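Local coordinates for hypothetical membrane protein (Corynebacterium glutamicum, PDB 6JSD) that binds heme through its HtaA domain, the part represented here, with a tyrosine as axial iron ligand, and probably serves in heme uptake, at residues G24-G29 against I67-A72; M78-I83 against A96-S101. The protein carries 1 engineered substitution. All coordinates share one frame; numbering follows the deposited sequence.

Interaction 1. Residues G24-G29 against I67-A72; sequences GSIANG and IHFTGA. Engineered in segment 67-72: A72 (natural residue His).
F69 turns its ring toward the end of helix 15-27 and meets I26 and G29 there, the first touch along segment 67-72. With CG anti to the backbone N (chi1 -178°), the ring reaches out from strand 66-70 until its CZ lies 3.5 Å from I26 O. That carbonyl oxygen sits at the ring edge, in the ring plane, where the aromatic C-H groups carry partial positive charge; I26 O also accepts the backbone N-H of G29. The CG2 branch of I26 comes to 4.0 Å from F69 CZ, and the two side chains cross at about a right angle. F69 also packs edge-to-face on F18 of the second subunit, which brings the dimer partner up to this junction.

T70 contributes its backbone, with its O 3.2 Å from G29 CA. G71 follows with its CA 3.9 Å from G29 CA, so the two backbones run close; a CB on G29 would collide with F69 CZ and T70 O. At A72, an engineered residue, the backbone N donates to S25 O at 3.1 Å; the bond is nearly straight (169°), although the donor is tilted 34° from the carbonyl plane. A72 CB rests 3.7 Å from N28 O.

Because this bond runs from main chain to main chain, it does not draw on the engineered side chain. Together with the F69 edge against I26 O, it docks the residues following strand 66-70 on the last turn of the helix that carries Y21, the axial heme ligand.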
loop_
_atom_site.group_PDB
_atom_site.type_symbol
_atom_site.label_atom_id
_atom_site.label_comp_id
_atom_site.label_asym_id
_atom_site.label_seq_id
_atom_site.Cartn_x
_atom_site.Cartn_y
_atom_site.Cartn_z
ATOM N N GLY A 24 -2.099 -0.550 7.166
ATOM C CA GLY A 24 -2.325 -1.201 8.446
ATOM C C GLY A 24 -2.907 -2.597 8.316
ATOM O O GLY A 24 -2.622 -3.475 9.134
ATOM N N SER A 25 -3.731 -2.824 7.288
ATOM C CA SER A 25 -4.302 -4.160 7.102
ATOM C C SER A 25 -3.266 -5.150 6.570
ATOM O O SER A 25 -3.302 -6.341 6.916
ATOM C CB SER A 25 -5.490 -4.094 6.152
ATOM O OG SER A 25 -5.040 -3.694 4.865
ATOM N N ILE A 26 -2.333 -4.684 5.740
ATOM C CA ILE A 26 -1.246 -5.562 5.320
ATOM C C ILE A 26 -0.377 -5.894 6.523
ATOM O O ILE A 26 -0.062 -7.060 6.778
ATOM C CB ILE A 26 -0.452 -4.915 4.170
ATOM C CG1 ILE A 26 -1.343 -4.893 2.918
ATOM C CG2 ILE A 26 0.896 -5.654 3.939
ATOM C CD1 ILE A 26 -1.035 -3.814 1.935
ATOM N N ALA A 27 -0.043 -4.872 7.322
ATOM C CA ALA A 27 0.814 -5.080 8.485
ATOM C C ALA A 27 0.171 -6.037 9.486
ATOM O O ALA A 27 0.862 -6.855 10.102
ATOM C CB ALA A 27 1.147 -3.734 9.140
ATOM N N ASN A 28 -1.153 -5.963 9.658
ATOM C CA ASN A 28 -1.856 -6.922 10.503
ATOM C C ASN A 28 -2.294 -8.175 9.754
ATOM O O ASN A 28 -3.182 -8.882 10.233
ATOM C CB ASN A 28 -3.082 -6.285 11.167
ATOM C CG ASN A 28 -2.721 -5.119 12.048
ATOM O OD1 ASN A 28 -3.326 -4.052 11.956
ATOM N ND2 ASN A 28 -1.707 -5.302 12.887
ATOM N N GLY A 29 -1.694 -8.473 8.606
ATOM C CA GLY A 29 -2.007 -9.690 7.891
ATOM C C GLY A 29 -1.299 -10.899 8.482
ATOM O O GLY A 29 -0.646 -10.839 9.526
ATOM N N ILE A 67 4.489 -19.633 -0.473
ATOM C CA ILE A 67 4.245 -18.416 0.297
ATOM C C ILE A 67 2.756 -18.123 0.252
ATOM O O ILE A 67 2.153 -18.151 -0.825
ATOM C CB ILE A 67 4.999 -17.198 -0.272
ATOM C CG1 ILE A 67 6.502 -17.443 -0.344
ATOM C CG2 ILE A 67 4.690 -15.969 0.546
ATOM C CD1 ILE A 67 7.179 -16.515 -1.361
ATOM N N HIS A 68 2.172 -17.795 1.409
ATOM C CA HIS A 68 0.743 -17.525 1.495
ATOM C C HIS A 68 0.531 -16.293 2.355
ATOM O O HIS A 68 1.023 -16.238 3.487
ATOM C CB HIS A 68 -0.009 -18.721 2.074
ATOM C CG HIS A 68 -1.501 -18.578 2.059
ATOM N ND1 HIS A 68 -2.342 -19.621 2.376
ATOM C CD2 HIS A 68 -2.302 -17.530 1.754
ATOM C CE1 HIS A 68 -3.597 -19.219 2.279
ATOM N NE2 HIS A 68 -3.602 -17.953 1.906
ATOM N N PHE A 69 -0.180 -15.305 1.810
ATOM C CA PHE A 69 -0.514 -14.095 2.541
ATOM C C PHE A 69 -2.026 -13.912 2.605
ATOM O O PHE A 69 -2.732 -14.163 1.627
ATOM C CB PHE A 69 0.114 -12.835 1.920
ATOM C CG PHE A 69 -0.180 -11.577 2.699
ATOM C CD1 PHE A 69 0.490 -11.311 3.879
ATOM C CD2 PHE A 69 -1.133 -10.675 2.257
ATOM C CE1 PHE A 69 0.213 -10.164 4.620
ATOM C CE2 PHE A 69 -1.432 -9.520 2.993
ATOM C CZ PHE A 69 -0.754 -9.264 4.170
ATOM N N THR A 70 -2.499 -13.459 3.767
ATOM C CA THR A 70 -3.886 -13.049 3.991
ATOM C C THR A 70 -3.869 -11.740 4.757
ATOM O O THR A 70 -3.412 -11.709 5.901
ATOM C CB THR A 70 -4.665 -14.088 4.796
ATOM O OG1 THR A 70 -4.545 -15.370 4.176
ATOM C CG2 THR A 70 -6.134 -13.692 4.868
ATOM N N GLY A 71 -4.360 -10.666 4.142
ATOM C CA GLY A 71 -4.501 -9.418 4.861
ATOM C C GLY A 71 -5.569 -9.508 5.935
ATOM O O GLY A 71 -6.425 -10.390 5.920
ATOM N N ALA A 72 -5.494 -8.597 6.908
ATOM C CA ALA A 72 -6.542 -8.516 7.914
ATOM C C ALA A 72 -7.878 -8.293 7.221
ATOM O O ALA A 72 -7.999 -7.431 6.345
ATOM C CB ALA A 72 -6.252 -7.394 8.912
#

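Interaction 2. Residues M78-I83 against A96-S101; sequences MQIANI and ADVVSS
M78 and V98 form the tight side of this antiparallel hairpin pairing, on the face of the sheet they share with I80 and S100. The M78 chain leaves with CG anti to the backbone N and bends at chi2 (101°), which lays the thioether across the neighbouring strand: CE reaches V98 CG1 at 3.6 Å, while SD lies 4.0 Å from S100 CB. Further along, the CG2 branch of I80 presses on A96 CB at 3.6 Å. V98 and A96 pack in turn on V115 of strand 113-125, and M78 on F146.

Q79, A81, D97 and V99 line the other face, which is looser and partly exposed; across it the paired side chains meet mainly at their CB atoms. Between the faces runs the ladder of four backbone bonds. Q79 N donates to V99 O at 2.7 Å and V99 N back to Q79 O; A81 N donates to D97 O at 2.8 Å and D97 N back to A81 O. At the corner of the chain, N82 ND2 donates to D97 OD2 over 3.3 Å. The amide and carboxylate planes stand 90° apart, yet the oxygen lies close to the amide plane.

D97 OD1 forms a salt bridge with R112, which also donates to N82 O. This arginine would be expected to favour an ionised D97, and a charged carboxylate would in turn strengthen its hold on the N82 amide at the corner.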
loop_
_atom_site.group_PDB
_atom_site.type_symbol
_atom_site.label_atom_id
_atom_site.label_comp_id
_atom_site.label_asym_id
_atom_site.label_seq_id
_atom_site.Cartn_x
_atom_site.Cartn_y
_atom_site.Cartn_z
ATOM N N MET A 78 -3.607 -14.574 -1.226
ATOM C CA MET A 78 -2.795 -14.936 -2.378
ATOM C C MET A 78 -1.761 -15.970 -1.967
ATOM O O MET A 78 -1.124 -15.830 -0.914
ATOM C CB MET A 78 -2.116 -13.688 -2.948
ATOM C CG MET A 78 -0.987 -13.966 -3.905
ATOM S SD MET A 78 -1.557 -13.755 -5.590
ATOM C CE MET A 78 -0.107 -14.257 -6.494
ATOM N N GLN A 79 -1.580 -16.986 -2.812
ATOM C CA GLN A 79 -0.561 -18.013 -2.597
ATOM C C GLN A 79 0.243 -18.262 -3.868
ATOM O O GLN A 79 -0.332 -18.428 -4.948
ATOM C CB GLN A 79 -1.189 -19.331 -2.125
ATOM C CG GLN A 79 -0.156 -20.357 -1.709
ATOM C CD GLN A 79 -0.749 -21.736 -1.507
ATOM O OE1 GLN A 79 -0.133 -22.745 -1.863
ATOM N NE2 GLN A 79 -1.956 -21.788 -0.942
ATOM N N ILE A 80 1.570 -18.320 -3.722
ATOM C CA ILE A 80 2.512 -18.608 -4.804
ATOM C C ILE A 80 3.357 -19.806 -4.388
ATOM O O ILE A 80 3.844 -19.852 -3.253
ATOM C CB ILE A 80 3.415 -17.393 -5.092
ATOM C CG1 ILE A 80 2.574 -16.220 -5.570
ATOM C CG2 ILE A 80 4.496 -17.728 -6.122
ATOM C CD1 ILE A 80 3.372 -14.933 -5.653
ATOM N N ALA A 81 3.548 -20.766 -5.298
ATOM C CA ALA A 81 4.322 -21.949 -4.945
ATOM C C ALA A 81 5.179 -22.432 -6.107
ATOM O O ALA A 81 4.850 -22.234 -7.283
ATOM C CB ALA A 81 3.414 -23.102 -4.475
ATOM N N ASN A 82 6.270 -23.110 -5.748
ATOM C CA ASN A 82 7.120 -23.833 -6.690
ATOM C C ASN A 82 7.577 -22.923 -7.831
ATOM O O ASN A 82 7.312 -23.175 -9.011
ATOM C CB ASN A 82 6.396 -25.068 -7.235
ATOM C CG ASN A 82 6.106 -26.100 -6.160
ATOM O OD1 ASN A 82 6.899 -26.306 -5.238
ATOM N ND2 ASN A 82 4.956 -26.745 -6.269
ATOM N N ILE A 83 8.266 -21.845 -7.461
ATOM C CA ILE A 83 8.657 -20.876 -8.471
ATOM C C ILE A 83 9.743 -21.465 -9.363
ATOM O O ILE A 83 10.510 -22.365 -8.971
ATOM C CB ILE A 83 9.119 -19.541 -7.855
ATOM C CG1 ILE A 83 10.534 -19.671 -7.288
ATOM C CG2 ILE A 83 8.092 -19.041 -6.817
ATOM C CD1 ILE A 83 11.210 -18.324 -6.978
ATOM N N ALA A 96 5.087 -19.826 -11.753
ATOM C CA ALA A 96 4.714 -20.338 -10.438
ATOM C C ALA A 96 3.275 -20.856 -10.432
ATOM O O ALA A 96 2.442 -20.478 -11.261
ATOM C CB ALA A 96 4.889 -19.268 -9.355
ATOM N N ASP A 97 3.001 -21.725 -9.464
ATOM C CA ASP A 97 1.639 -22.128 -9.142
ATOM C C ASP A 97 0.999 -21.029 -8.312
ATOM O O ASP A 97 1.542 -20.650 -7.267
ATOM C CB ASP A 97 1.644 -23.440 -8.371
ATOM C CG ASP A 97 2.352 -24.543 -9.110
ATOM O OD1 ASP A 97 2.418 -24.467 -10.355
ATOM O OD2 ASP A 97 2.839 -25.482 -8.445
ATOM N N VAL A 98 -0.141 -20.511 -8.764
ATOM C CA VAL A 98 -0.773 -19.353 -8.137
ATOM C C VAL A 98 -2.213 -19.697 -7.778
ATOM O O VAL A 98 -2.953 -20.234 -8.610
ATOM C CB VAL A 98 -0.730 -18.115 -9.052
ATOM C CG1 VAL A 98 -1.489 -16.955 -8.407
ATOM C CG2 VAL A 98 0.726 -17.709 -9.367
ATOM N N VAL A 99 -2.595 -19.386 -6.540
ATOM C CA VAL A 99 -3.975 -19.392 -6.072
ATOM C C VAL A 99 -4.253 -18.004 -5.517
ATOM O O VAL A 99 -3.447 -17.467 -4.751
ATOM C CB VAL A 99 -4.220 -20.479 -5.001
ATOM C CG1 VAL A 99 -5.645 -20.394 -4.451
ATOM C CG2 VAL A 99 -3.947 -21.876 -5.579
ATOM N N SER A 100 -5.382 -17.417 -5.909
ATOM C CA SER A 100 -5.704 -16.058 -5.490
ATOM C C SER A 100 -7.200 -15.920 -5.245
ATOM O O SER A 100 -8.008 -16.617 -5.862
ATOM C CB SER A 100 -5.269 -15.038 -6.541
ATOM O OG SER A 100 -5.880 -13.786 -6.302
ATOM N N SER A 101 -7.557 -15.003 -4.352
ATOM C CA SER A 101 -8.946 -14.632 -4.115
ATOM C C SER A 101 -9.255 -13.281 -4.753
ATOM O O SER A 101 -8.374 -12.431 -4.914
ATOM C CB SER A 101 -9.261 -14.569 -2.615
ATOM O OG SER A 101 -9.209 -15.858 -2.024
#

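How the interactions relate
Strand 66-70 of interaction 1 and strand 77-88 of interaction 2 are consecutive neighbours in one antiparallel sheet, joined by backbone contacts such as F69 N to M78 O at 2.9 Å. Interaction 2 lies within that sheet, about 10 Å from the centre of the chain to its own centre, and combines a four-bond ladder with an apolar face and a charged corner. Interaction 1 lies farther out, at about 15 Å, where one main-chain bond and an aromatic edge join helix to strand. Both are partly buried, but the second subunit reaches interaction 1, whereas no other subunit touches interaction 2, whose neighbours belong to the same chain. Each passes near heme-binding residues: S25 near Y21, S100 near F149.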